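Local coordinates for probable LacI-family transcriptional regulator (Corynebacterium glutamicum ATCC 13032, PDB 3BIL), which is of unknown function but probably acts as a LacI-family DNA-binding transcriptional regulator, at residues Ile127-Glu132 and Val149-Glu154; Glu177-Asn182 and Glu331-Ser336; Gly188-Pro193 and Leu219-Gly224. One frame throughout, in Å; residues are numbered along the deposited sequence.

Contact 1. Residues Ile127-Glu132 and Val149-Glu154; sequences ICVPNE and VLVDRE
Leu150 reaches Pro130 because its chi1 of -54° turns CG opposite its own carbonyl carbon, laying the isobutyl branch obliquely across the proline. Arg153 makes the same first turn (chi1 -71°) and then runs extended from CG to NE past Val129. Leu150 CD2 lies 3.6 Å from Pro130 CD and almost as near to CB and CG of that ring, while Pro130 CG meets the backbone Arg153 O at 3.3 Å. Val129 divides its two methyls: CG1 rests on Arg153 CD at 3.8 Å, and CG2 touches Val151 O at 3.4 Å, the two valine side chains crossing at about a right angle. On the sheet face of Ile127 and Val149, which lie alongside each other, Ile127 CG2 also packs on Val151 CG2 at 3.6 Å; helix 296-308 covers this group. The strands run parallel, joined by Cys128 N to Val149 O (2.8 Å) and Val151 N to Cys128 O (2.8 Å). Cys128 O additionally receives the CA-H of Leu150. Helix 135-143 lies between the two strands in the chain, so they form a beta-alpha-beta crossover of the periplasmic-binding-protein fold. Beyond the strand ends, Arg153 NH1 forms a salt bridge with Glu106, and Pro130 O lies at the guanidinium edge, near its plane. Val129 CG1 thus packs along the aliphatic stem of Arg153 while NH1 has an acidic partner; the salt bridge probably offsets the buried charge and, with the packed stem, holds the direction of the group.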
ATOM      1  N   ILE A 127      -2.244  19.252   6.933  1.00 56.08           N
ATOM      2  CA  ILE A 127      -1.748  19.006   5.577  1.00 50.40           C
ATOM      3  C   ILE A 127      -2.744  18.098   4.915  1.00 50.02           C
ATOM      4  O   ILE A 127      -3.136  17.069   5.477  1.00 49.27           O
ATOM      5  CB  ILE A 127      -0.400  18.336   5.568  1.00 45.95           C
ATOM      6  CG1 ILE A 127       0.678  19.334   5.985  1.00 45.29           C
ATOM      7  CG2 ILE A 127      -0.112  17.778   4.179  1.00 44.08           C
ATOM      8  CD1 ILE A 127       2.015  18.701   6.321  1.00 43.39           C
ATOM      9  N   CYS A 128      -3.150  18.465   3.711  1.00 49.76           N
ATOM     10  CA  CYS A 128      -4.359  17.881   3.164  1.00 49.76           C
ATOM     11  C   CYS A 128      -4.418  17.795   1.629  1.00 49.58           C
ATOM     12  O   CYS A 128      -3.884  18.665   0.930  1.00 52.18           O
ATOM     13  CB  CYS A 128      -5.531  18.671   3.721  1.00 49.78           C
ATOM     14  SG  CYS A 128      -6.939  18.628   2.710  1.00 54.80           S
ATOM     15  N   VAL A 129      -5.064  16.738   1.120  1.00 47.78           N
ATOM     16  CA  VAL A 129      -5.303  16.547  -0.324  1.00 44.75           C
ATOM     17  C   VAL A 129      -6.746  16.899  -0.617  1.00 47.97           C
ATOM     18  O   VAL A 129      -7.631  16.070  -0.443  1.00 52.75           O
ATOM     19  CB  VAL A 129      -5.024  15.098  -0.830  1.00 40.47           C
ATOM     20  CG1 VAL A 129      -5.300  15.001  -2.313  1.00 37.46           C
ATOM     21  CG2 VAL A 129      -3.589  14.667  -0.545  1.00 37.44           C
ATOM     22  N   PRO A 130      -6.987  18.122  -1.097  1.00 51.27           N
ATOM     23  CA  PRO A 130      -8.326  18.668  -1.218  1.00 52.69           C
ATOM     24  C   PRO A 130      -9.175  17.951  -2.242  1.00 55.10           C
ATOM     25  O   PRO A 130      -8.719  17.730  -3.361  1.00 56.64           O
ATOM     26  CB  PRO A 130      -8.072  20.084  -1.728  1.00 54.62           C
ATOM     27  CG  PRO A 130      -6.774  19.999  -2.435  1.00 56.42           C
ATOM     28  CD  PRO A 130      -5.965  19.057  -1.599  1.00 54.65           C
ATOM     29  N   ASN A 131     -10.394  17.580  -1.849  1.00 58.83           N
ATOM     30  CA  ASN A 131     -11.482  17.328  -2.795  1.00 62.00           C
ATOM     31  C   ASN A 131     -11.980  18.698  -3.258  1.00 66.45           C
ATOM     32  O   ASN A 131     -12.074  19.626  -2.448  1.00 69.74           O
ATOM     33  CB  ASN A 131     -12.616  16.568  -2.109  1.00 60.56           C
ATOM     34  CG  ASN A 131     -13.503  15.792  -3.092  1.00 62.65           C
ATOM     35  OD1 ASN A 131     -14.212  16.374  -3.928  1.00 64.05           O
ATOM     36  ND2 ASN A 131     -13.488  14.470  -2.970  1.00 62.38           N
ATOM     37  N   GLU A 132     -12.278  18.853  -4.544  1.00 67.99           N
ATOM     38  CA  GLU A 132     -12.744  20.151  -5.044  1.00 69.78           C
ATOM     39  C   GLU A 132     -14.077  20.584  -4.450  1.00 69.75           C
ATOM     40  O   GLU A 132     -14.311  21.773  -4.228  1.00 70.78           O
ATOM     41  CB  GLU A 132     -12.828  20.143  -6.562  1.00 71.85           C
ATOM     42  CG  GLU A 132     -11.469  20.143  -7.203  1.00 74.76           C
ATOM     43  CD  GLU A 132     -11.529  20.003  -8.704  1.00 76.19           C
ATOM     44  OE1 GLU A 132     -10.435  19.862  -9.301  1.00 75.98           O
ATOM     45  OE2 GLU A 132     -12.651  20.035  -9.274  1.00 75.65           O
ATOM     46  N   VAL A 149      -2.330  23.430   4.545  1.00 60.00           N
ATOM     47  CA  VAL A 149      -1.443  23.211   3.403  1.00 52.75           C
ATOM     48  C   VAL A 149      -2.094  22.144   2.548  1.00 49.81           C
ATOM     49  O   VAL A 149      -2.525  21.109   3.055  1.00 51.57           O
ATOM     50  CB  VAL A 149      -0.046  22.698   3.831  1.00 54.19           C
ATOM     51  CG1 VAL A 149       0.825  22.472   2.615  1.00 51.78           C
ATOM     52  CG2 VAL A 149       0.643  23.680   4.767  1.00 54.02           C
ATOM     53  N   LEU A 150      -2.176  22.392   1.252  1.00 47.64           N
ATOM     54  CA  LEU A 150      -2.683  21.392   0.326  1.00 43.83           C
ATOM     55  C   LEU A 150      -1.510  20.713  -0.394  1.00 44.50           C
ATOM     56  O   LEU A 150      -0.481  21.357  -0.686  1.00 39.52           O
ATOM     57  CB  LEU A 150      -3.659  22.011  -0.677  1.00 45.55           C
ATOM     58  CG  LEU A 150      -4.860  22.807  -0.146  1.00 46.54           C
ATOM     59  CD1 LEU A 150      -5.515  23.550  -1.276  1.00 45.45           C
ATOM     60  CD2 LEU A 150      -5.902  21.930   0.558  1.00 46.96           C
ATOM     61  N   VAL A 151      -1.653  19.405  -0.639  1.00 42.52           N
ATOM     62  CA  VAL A 151      -0.611  18.613  -1.297  1.00 41.29           C
ATOM     63  C   VAL A 151      -1.143  17.777  -2.430  1.00 41.91           C
ATOM     64  O   VAL A 151      -2.282  17.265  -2.360  1.00 43.27           O
ATOM     65  CB  VAL A 151       0.114  17.632  -0.331  1.00 40.90           C
ATOM     66  CG1 VAL A 151       1.289  18.279   0.262  1.00 42.98           C
ATOM     67  CG2 VAL A 151      -0.822  17.112   0.756  1.00 41.08           C
ATOM     68  N   ASP A 152      -0.290  17.587  -3.443  1.00 42.59           N
ATOM     69  CA  ASP A 152      -0.603  16.747  -4.607  1.00 45.10           C
ATOM     70  C   ASP A 152      -1.704  17.317  -5.539  1.00 43.98           C
ATOM     71  O   ASP A 152      -1.481  17.410  -6.733  1.00 45.08           O
ATOM     72  CB  ASP A 152      -0.952  15.308  -4.179  1.00 46.75           C
ATOM     73  CG  ASP A 152      -0.780  14.314  -5.302  1.00 50.54           C
ATOM     74  OD1 ASP A 152      -1.754  13.596  -5.588  1.00 51.11           O
ATOM     75  OD2 ASP A 152       0.333  14.253  -5.897  1.00 51.09           O
ATOM     76  N   ARG A 153      -2.861  17.689  -4.984  1.00 43.04           N
ATOM     77  CA  ARG A 153      -3.968  18.278  -5.740  1.00 45.70           C
ATOM     78  C   ARG A 153      -4.177  19.741  -5.402  1.00 49.51           C
ATOM     79  O   ARG A 153      -4.000  20.156  -4.262  1.00 51.68           O
ATOM     80  CB  ARG A 153      -5.261  17.534  -5.482  1.00 42.59           C
ATOM     81  CG  ARG A 153      -5.288  16.200  -6.094  1.00 41.79           C
ATOM     82  CD  ARG A 153      -6.601  15.520  -5.808  1.00 44.80           C
ATOM     83  NE  ARG A 153      -6.534  14.097  -6.141  1.00 45.28           N
ATOM     84  CZ  ARG A 153      -7.361  13.168  -5.674  1.00 45.31           C
ATOM     85  NH1 ARG A 153      -8.355  13.502  -4.855  1.00 46.58           N
ATOM     86  NH2 ARG A 153      -7.197  11.899  -6.030  1.00 44.43           N
ATOM     87  N   GLU A 154      -4.582  20.505  -6.410  1.00 54.79           N
ATOM     88  CA  GLU A 154      -4.716  21.956  -6.325  1.00 57.78           C
ATOM     89  C   GLU A 154      -6.194  22.352  -6.369  1.00 60.28           C
ATOM     90  O   GLU A 154      -6.982  21.767  -7.123  1.00 60.68           O
ATOM     91  CB  GLU A 154      -3.997  22.623  -7.511  1.00 61.10           C
ATOM     92  CG  GLU A 154      -2.586  23.139  -7.255  1.00 65.08           C
ATOM     93  CD  GLU A 154      -2.270  24.467  -8.003  1.00 68.88           C
ATOM     94  OE1 GLU A 154      -1.120  24.969  -7.907  1.00 70.81           O
ATOM     95  OE2 GLU A 154      -3.159  25.022  -8.687  1.00 69.75           O
TER

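Contact 2. Residues Glu177-Asn182 and Glu331-Ser336; sequences ELLAHN and ESIINS
Ile333 fills the tight part of this contact, meeting the last turn of helix 169-181. Its CD1 touches Leu179 CD2 at 3.6 Å, the two side chains crossing at about a right angle, and both residues continue onto Ile274 of strand 272-276. The other branch, Ile333 CG2, lies against the amide of Asn182, 3.8 Å from its CG, and these side chains too cross nearly at right angles. With chi1 at -80°, Asn182 folds back beside its own backbone N, which lets ND2 donate to Leu178 O at 2.9 Å in a fairly straight bond (162°). Asn182 N approaches that same oxygen from the opposite face of the carbonyl plane, so two donors grip Leu178 O and the amide is held where Ile333 packs. Toward solvent the contact thins. Asn335 is exposed, its ND2 2.8 Å from Asn182 OD1, with the two amide planes nearly perpendicular. Ser336 N gives a long 3.3 Å hydrogen bond to Asn182 O, but Ser336 is poorly ordered. The arrangement is that of a C-terminal tail, following strand 322-328, laid against a helix end at the surface of an alpha/beta subdomain of the periplasmic-binding-protein fold, over its inner strands 244-247 and 272-276.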
ATOM      1  N   GLU A 177       8.920  11.528 -25.351  1.00 24.90           N
ATOM      2  CA  GLU A 177      10.164  11.563 -26.135  1.00 31.64           C
ATOM      3  C   GLU A 177      10.722  10.178 -26.359  1.00 30.42           C
ATOM      4  O   GLU A 177      10.956   9.785 -27.494  1.00 34.71           O
ATOM      5  CB  GLU A 177      11.221  12.491 -25.509  1.00 40.39           C
ATOM      6  CG  GLU A 177      11.394  13.844 -26.226  1.00 48.80           C
ATOM      7  CD  GLU A 177      11.679  13.687 -27.745  1.00 58.83           C
ATOM      8  OE1 GLU A 177      12.741  13.106 -28.107  1.00 62.29           O
ATOM      9  OE2 GLU A 177      10.840  14.142 -28.576  1.00 56.83           O
ATOM     10  N   LEU A 178      10.874   9.431 -25.268  1.00 29.87           N
ATOM     11  CA  LEU A 178      11.351   8.060 -25.293  1.00 27.77           C
ATOM     12  C   LEU A 178      10.472   7.123 -26.086  1.00 30.21           C
ATOM     13  O   LEU A 178      10.994   6.266 -26.816  1.00 31.36           O
ATOM     14  CB  LEU A 178      11.514   7.554 -23.852  1.00 29.35           C
ATOM     15  CG  LEU A 178      12.236   6.228 -23.585  1.00 31.34           C
ATOM     16  CD1 LEU A 178      13.652   6.254 -24.119  1.00 34.26           C
ATOM     17  CD2 LEU A 178      12.263   5.927 -22.106  1.00 36.17           C
ATOM     18  N   LEU A 179       9.143   7.252 -25.957  1.00 29.81           N
ATOM     19  CA  LEU A 179       8.246   6.425 -26.795  1.00 30.69           C
ATOM     20  C   LEU A 179       8.474   6.752 -28.261  1.00 31.11           C
ATOM     21  O   LEU A 179       8.557   5.837 -29.114  1.00 31.88           O
ATOM     22  CB  LEU A 179       6.744   6.516 -26.395  1.00 24.90           C
ATOM     23  CG  LEU A 179       6.500   5.984 -24.966  1.00 21.34           C
ATOM     24  CD1 LEU A 179       5.224   6.455 -24.286  1.00 21.76           C
ATOM     25  CD2 LEU A 179       6.730   4.478 -24.850  1.00 17.71           C
ATOM     26  N   ALA A 180       8.613   8.043 -28.548  1.00 28.72           N
ATOM     27  CA  ALA A 180       8.779   8.477 -29.933  1.00 32.31           C
ATOM     28  C   ALA A 180      10.074   7.946 -30.567  1.00 36.37           C
ATOM     29  O   ALA A 180      10.013   7.389 -31.675  1.00 33.77           O
ATOM     30  CB  ALA A 180       8.709   9.964 -30.029  1.00 31.83           C
ATOM     31  N   HIS A 181      11.226   8.084 -29.873  1.00 34.20           N
ATOM     32  CA  HIS A 181      12.474   7.546 -30.395  1.00 35.56           C
ATOM     33  C   HIS A 181      12.445   6.069 -30.602  1.00 36.85           C
ATOM     34  O   HIS A 181      13.118   5.576 -31.488  1.00 39.90           O
ATOM     35  CB  HIS A 181      13.657   7.897 -29.513  1.00 45.17           C
ATOM     36  CG  HIS A 181      13.929   9.369 -29.470  1.00 53.21           C
ATOM     37  ND1 HIS A 181      14.505   9.992 -28.384  1.00 51.82           N
ATOM     38  CD2 HIS A 181      13.639  10.350 -30.363  1.00 53.62           C
ATOM     39  CE1 HIS A 181      14.591  11.289 -28.626  1.00 56.56           C
ATOM     40  NE2 HIS A 181      14.063  11.532 -29.816  1.00 54.35           N
ATOM     41  N   ASN A 182      11.670   5.351 -29.798  1.00 37.53           N
ATOM     42  CA  ASN A 182      11.578   3.904 -29.935  1.00 38.45           C
ATOM     43  C   ASN A 182      10.535   3.396 -30.926  1.00 40.88           C
ATOM     44  O   ASN A 182      10.332   2.156 -31.049  1.00 36.18           O
ATOM     45  CB  ASN A 182      11.347   3.290 -28.570  1.00 36.84           C
ATOM     46  CG  ASN A 182      12.645   3.183 -27.760  1.00 40.29           C
ATOM     47  OD1 ASN A 182      13.461   2.292 -28.013  1.00 38.47           O
ATOM     48  ND2 ASN A 182      12.827   4.082 -26.764  1.00 39.35           N
ATOM     49  N   GLU A 331      13.002  -1.305 -17.990  1.00 32.29           N
ATOM     50  CA  GLU A 331      12.993  -2.135 -19.209  1.00 36.82           C
ATOM     51  C   GLU A 331      11.644  -2.479 -19.893  1.00 38.95           C
ATOM     52  O   GLU A 331      11.529  -3.523 -20.538  1.00 39.94           O
ATOM     53  CB  GLU A 331      13.810  -3.403 -18.980  1.00 44.85           C
ATOM     54  CG  GLU A 331      15.283  -3.271 -19.397  1.00 56.69           C
ATOM     55  CD  GLU A 331      16.251  -3.072 -18.219  1.00 61.03           C
ATOM     56  OE1 GLU A 331      17.221  -2.274 -18.379  1.00 64.07           O
ATOM     57  OE2 GLU A 331      16.046  -3.720 -17.153  1.00 60.26           O
ATOM     58  N   SER A 332      10.641  -1.603 -19.794  1.00 36.00           N
ATOM     59  CA  SER A 332       9.307  -1.914 -20.327  1.00 29.66           C
ATOM     60  C   SER A 332       8.932  -1.235 -21.678  1.00 35.65           C
ATOM     61  O   SER A 332       7.751  -1.161 -22.030  1.00 37.98           O
ATOM     62  CB  SER A 332       8.259  -1.624 -19.261  1.00 28.22           C
ATOM     63  OG  SER A 332       8.394  -0.335 -18.695  1.00 28.03           O
ATOM     64  N   ILE A 333       9.933  -0.763 -22.428  1.00 34.85           N
ATOM     65  CA  ILE A 333       9.753  -0.169 -23.742  1.00 35.10           C
ATOM     66  C   ILE A 333      10.468  -1.034 -24.777  1.00 37.98           C
ATOM     67  O   ILE A 333      11.675  -1.207 -24.700  1.00 38.90           O
ATOM     68  CB  ILE A 333      10.411   1.224 -23.825  1.00 35.37           C
ATOM     69  CG1 ILE A 333       9.978   2.153 -22.674  1.00 33.84           C
ATOM     70  CG2 ILE A 333      10.189   1.843 -25.201  1.00 35.94           C
ATOM     71  CD1 ILE A 333       8.520   2.369 -22.546  1.00 29.66           C
ATOM     72  N   ILE A 334       9.719  -1.566 -25.740  1.00 42.44           N
ATOM     73  CA  ILE A 334      10.285  -2.249 -26.911  1.00 44.45           C
ATOM     74  C   ILE A 334      11.000  -1.275 -27.839  1.00 50.90           C
ATOM     75  O   ILE A 334      10.575  -0.138 -27.998  1.00 50.15           O
ATOM     76  CB  ILE A 334       9.180  -2.906 -27.761  1.00 41.67           C
ATOM     77  CG1 ILE A 334       8.401  -3.928 -26.943  1.00 45.14           C
ATOM     78  CG2 ILE A 334       9.766  -3.637 -28.951  1.00 39.13           C
ATOM     79  CD1 ILE A 334       7.143  -3.397 -26.413  1.00 46.52           C
ATOM     80  N   ASN A 335      12.092  -1.721 -28.454  1.00 58.40           N
ATOM     81  CA  ASN A 335      12.589  -1.039 -29.639  1.00 60.21           C
ATOM     82  C   ASN A 335      12.111  -1.658 -30.975  1.00 63.52           C
ATOM     83  O   ASN A 335      12.506  -2.779 -31.330  1.00 61.94           O
ATOM     84  CB  ASN A 335      14.100  -0.882 -29.626  1.00 59.15           C
ATOM     85  CG  ASN A 335      14.545   0.224 -30.555  1.00 60.79           C
ATOM     86  OD1 ASN A 335      15.551   0.120 -31.254  1.00 61.29           O
ATOM     87  ND2 ASN A 335      13.757   1.284 -30.600  1.00 60.51           N
ATOM     88  N   SER A 336      11.275  -0.904 -31.705  1.00 66.65           N
ATOM     89  CA  SER A 336      10.762  -1.298 -33.032  1.00 68.42           C
ATOM     90  C   SER A 336      11.566  -0.769 -34.236  1.00 69.48           C
ATOM     91  O   SER A 336      11.919   0.414 -34.309  1.00 71.36           O
ATOM     92  CB  SER A 336       9.297  -0.890 -33.163  1.00 67.70           C
ATOM     93  OG  SER A 336       8.529  -1.610 -32.221  1.00 67.25           O
TER

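Contact 3. Residues Gly188-Pro193 and Leu219-Gly224; sequences GYLSGP and LVFLGG
Backbone hydrogen bonds tie Gly188-Leu190 to Leu219-Phe221 as parallel strands. Tyr189 sits at the centre: its N donates to Leu219 O at 2.9 Å, and its O accepts from Phe221 N at 2.9 Å with a nearly linear N-H...O angle of 171°. The CA-H of Val220 adds a 3.5 Å contact to the same Tyr189 O. Further on, Ser191 N is placed 2.7 Å from Phe221 O, though the position of that oxygen is less sure, and the pairing fades into a weak 3.4 Å bond from Gly223 N to Ser191 O. The two segments are the strands of a beta-alpha-beta unit, connected by helix 197-212, and strand 219-221 closes one edge of the sheet within the chain. Apolar contacts sort by sheet face. On the face of Leu190 and Phe221 the two side chains lie side by side and point the same way. Leu190, its CG trans to the backbone N (chi1 -175°), brings CD1 to 3.8 Å from Phe221 CB, at the root of the ring, which it meets obliquely. Leu237 of helix 227-239 touches both of them, and helix 250-262 also packs on Leu190. On the face of Tyr189 and Val220, helix 197-212 supplies Phe206, on which the Tyr189 ring stacks, and Leu203, which touches Val220; Phe246 of the neighbouring strand 244-247 meets the tyrosine ring edge-to-face. Leu222 CD2 makes a van der Waals contact with Ser191, 3.9 Å from its OG. Past the strands, Ser191 OG donates within its own segment to Gly192 O at 2.8 Å, in the carbonyl plane and on a lone pair, which fixes the hydroxyl direction.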
ATOM      1  N   GLY A 188      -1.551   4.403 -25.961  1.00 31.40           N
ATOM      2  CA  GLY A 188      -2.807   4.462 -25.258  1.00 25.76           C
ATOM      3  C   GLY A 188      -2.566   5.078 -23.901  1.00 24.85           C
ATOM      4  O   GLY A 188      -2.076   4.425 -22.991  1.00 29.51           O
ATOM      5  N   TYR A 189      -2.912   6.338 -23.740  1.00 23.39           N
ATOM      6  CA  TYR A 189      -2.727   6.974 -22.455  1.00 24.22           C
ATOM      7  C   TYR A 189      -3.981   6.767 -21.648  1.00 31.43           C
ATOM      8  O   TYR A 189      -5.105   6.984 -22.112  1.00 35.01           O
ATOM      9  CB  TYR A 189      -2.393   8.452 -22.592  1.00 20.46           C
ATOM     10  CG  TYR A 189      -2.331   9.218 -21.261  1.00 22.52           C
ATOM     11  CD1 TYR A 189      -1.155   9.255 -20.514  1.00 19.18           C
ATOM     12  CD2 TYR A 189      -3.442   9.927 -20.770  1.00 20.24           C
ATOM     13  CE1 TYR A 189      -1.086   9.931 -19.337  1.00 21.45           C
ATOM     14  CE2 TYR A 189      -3.376  10.614 -19.553  1.00 15.20           C
ATOM     15  CZ  TYR A 189      -2.196  10.590 -18.850  1.00 18.31           C
ATOM     16  OH  TYR A 189      -2.069  11.249 -17.674  1.00 22.96           O
ATOM     17  N   LEU A 190      -3.779   6.320 -20.427  1.00 35.24           N
ATOM     18  CA  LEU A 190      -4.870   5.932 -19.597  1.00 35.66           C
ATOM     19  C   LEU A 190      -4.979   6.984 -18.511  1.00 34.13           C
ATOM     20  O   LEU A 190      -4.242   6.984 -17.534  1.00 39.72           O
ATOM     21  CB  LEU A 190      -4.652   4.492 -19.098  1.00 35.75           C
ATOM     22  CG  LEU A 190      -5.751   3.824 -18.277  1.00 40.48           C
ATOM     23  CD1 LEU A 190      -6.873   3.437 -19.195  1.00 44.44           C
ATOM     24  CD2 LEU A 190      -5.263   2.599 -17.518  1.00 38.83           C
ATOM     25  N   SER A 191      -5.892   7.912 -18.736  1.00 35.30           N
ATOM     26  CA  SER A 191      -6.145   9.048 -17.847  1.00 39.95           C
ATOM     27  C   SER A 191      -6.633   8.679 -16.462  1.00 43.88           C
ATOM     28  O   SER A 191      -7.055   7.534 -16.188  1.00 49.47           O
ATOM     29  CB  SER A 191      -7.184   9.959 -18.510  1.00 43.73           C
ATOM     30  OG  SER A 191      -7.548  11.044 -17.704  1.00 44.44           O
ATOM     31  N   GLY A 192      -6.555   9.666 -15.585  1.00 44.86           N
ATOM     32  CA  GLY A 192      -7.198   9.612 -14.290  1.00 50.35           C
ATOM     33  C   GLY A 192      -8.411  10.531 -14.232  1.00 52.73           C
ATOM     34  O   GLY A 192      -8.695  11.274 -15.187  1.00 49.63           O
ATOM     35  N   PRO A 193      -9.141  10.489 -13.101  1.00 56.60           N
ATOM     36  CA  PRO A 193     -10.364  11.272 -12.914  1.00 56.61           C
ATOM     37  C   PRO A 193     -10.183  12.695 -13.420  1.00 56.36           C
ATOM     38  O   PRO A 193      -9.225  13.371 -13.035  1.00 57.62           O
ATOM     39  CB  PRO A 193     -10.561  11.271 -11.389  1.00 56.59           C
ATOM     40  CG  PRO A 193      -9.342  10.542 -10.798  1.00 59.08           C
ATOM     41  CD  PRO A 193      -8.806   9.702 -11.903  1.00 58.07           C
ATOM     42  N   LEU A 219      -4.136   7.804 -28.617  1.00 27.90           N
ATOM     43  CA  LEU A 219      -5.396   7.340 -27.984  1.00 28.76           C
ATOM     44  C   LEU A 219      -5.462   7.721 -26.521  1.00 31.11           C
ATOM     45  O   LEU A 219      -4.478   7.627 -25.849  1.00 35.88           O
ATOM     46  CB  LEU A 219      -5.505   5.862 -28.115  1.00 26.14           C
ATOM     47  CG  LEU A 219      -5.175   5.572 -29.563  1.00 28.61           C
ATOM     48  CD1 LEU A 219      -5.025   4.103 -29.772  1.00 28.94           C
ATOM     49  CD2 LEU A 219      -6.281   6.151 -30.438  1.00 33.50           C
ATOM     50  N   VAL A 220      -6.616   8.160 -26.042  1.00 34.88           N
ATOM     51  CA  VAL A 220      -6.774   8.600 -24.668  1.00 34.68           C
ATOM     52  C   VAL A 220      -8.002   7.936 -24.078  1.00 39.08           C
ATOM     53  O   VAL A 220      -9.088   8.033 -24.649  1.00 43.95           O
ATOM     54  CB  VAL A 220      -7.082  10.093 -24.601  1.00 33.97           C
ATOM     55  CG1 VAL A 220      -7.686  10.436 -23.232  1.00 35.36           C
ATOM     56  CG2 VAL A 220      -5.835  10.940 -24.857  1.00 34.11           C
ATOM     57  N   PHE A 221      -7.853   7.271 -22.941  1.00 36.17           N
ATOM     58  CA  PHE A 221      -9.012   6.796 -22.193  1.00 32.29           C
ATOM     59  C   PHE A 221      -9.179   7.634 -20.929  1.00 30.11           C
ATOM     60  O   PHE A 221      -8.210   7.851 -20.197  1.00 29.74           O
ATOM     61  CB  PHE A 221      -8.864   5.317 -21.846  1.00 32.96           C
ATOM     62  CG  PHE A 221     -10.092   4.725 -21.208  1.00 37.00           C
ATOM     63  CD1 PHE A 221     -11.009   3.979 -21.980  1.00 35.51           C
ATOM     64  CD2 PHE A 221     -10.356   4.926 -19.822  1.00 35.39           C
ATOM     65  CE1 PHE A 221     -12.196   3.408 -21.368  1.00 34.55           C
ATOM     66  CE2 PHE A 221     -11.503   4.399 -19.221  1.00 31.43           C
ATOM     67  CZ  PHE A 221     -12.426   3.622 -19.994  1.00 33.35           C
ATOM     68  N   LEU A 222     -10.385   8.123 -20.669  1.00 28.56           N
ATOM     69  CA  LEU A 222     -10.614   8.916 -19.444  1.00 36.26           C
ATOM     70  C   LEU A 222     -11.089   8.025 -18.302  1.00 36.46           C
ATOM     71  O   LEU A 222     -12.270   7.752 -18.182  1.00 43.92           O
ATOM     72  CB  LEU A 222     -11.590  10.073 -19.669  1.00 34.53           C
ATOM     73  CG  LEU A 222     -11.293  10.980 -20.860  1.00 40.16           C
ATOM     74  CD1 LEU A 222     -12.420  12.013 -21.049  1.00 42.27           C
ATOM     75  CD2 LEU A 222      -9.938  11.685 -20.707  1.00 39.81           C
ATOM     76  N   GLY A 223     -10.152   7.582 -17.474  1.00 35.18           N
ATOM     77  CA  GLY A 223     -10.416   6.650 -16.390  1.00 33.62           C
ATOM     78  C   GLY A 223     -10.979   7.340 -15.164  1.00 38.51           C
ATOM     79  O   GLY A 223     -11.649   8.378 -15.270  1.00 37.57           O
ATOM     80  N   GLY A 224     -10.704   6.761 -14.001  1.00 42.88           N
ATOM     81  CA  GLY A 224     -11.370   7.165 -12.772  1.00 50.94           C
ATOM     82  C   GLY A 224     -10.724   6.658 -11.496  1.00 54.99           C
ATOM     83  O   GLY A 224      -9.626   7.083 -11.133  1.00 56.60           O
TER

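How the contacts relate
Contact 1 comes first along the chain and is complete before helix 169-181 opens contact 2; that helix leads directly into strand 187-190 of contact 3, which is nested inside the loop that contact 2 closes. Contacts 1 and 3 each join parallel strands, one pair in the sheet of each lobe, the two sheets running on into one another through the strands between the lobes; their centres are 22 Å apart. Helix 197-212 of the contact 3 crossover carries Arg200, the salt-bridge partner of Glu132 in contact 1. Contact 2 lies across the chain's centre from contact 1, 34 Å between centres. The strand ends of contacts 1 and 3 approach the interlobe cleft, where effectors bind in relatives.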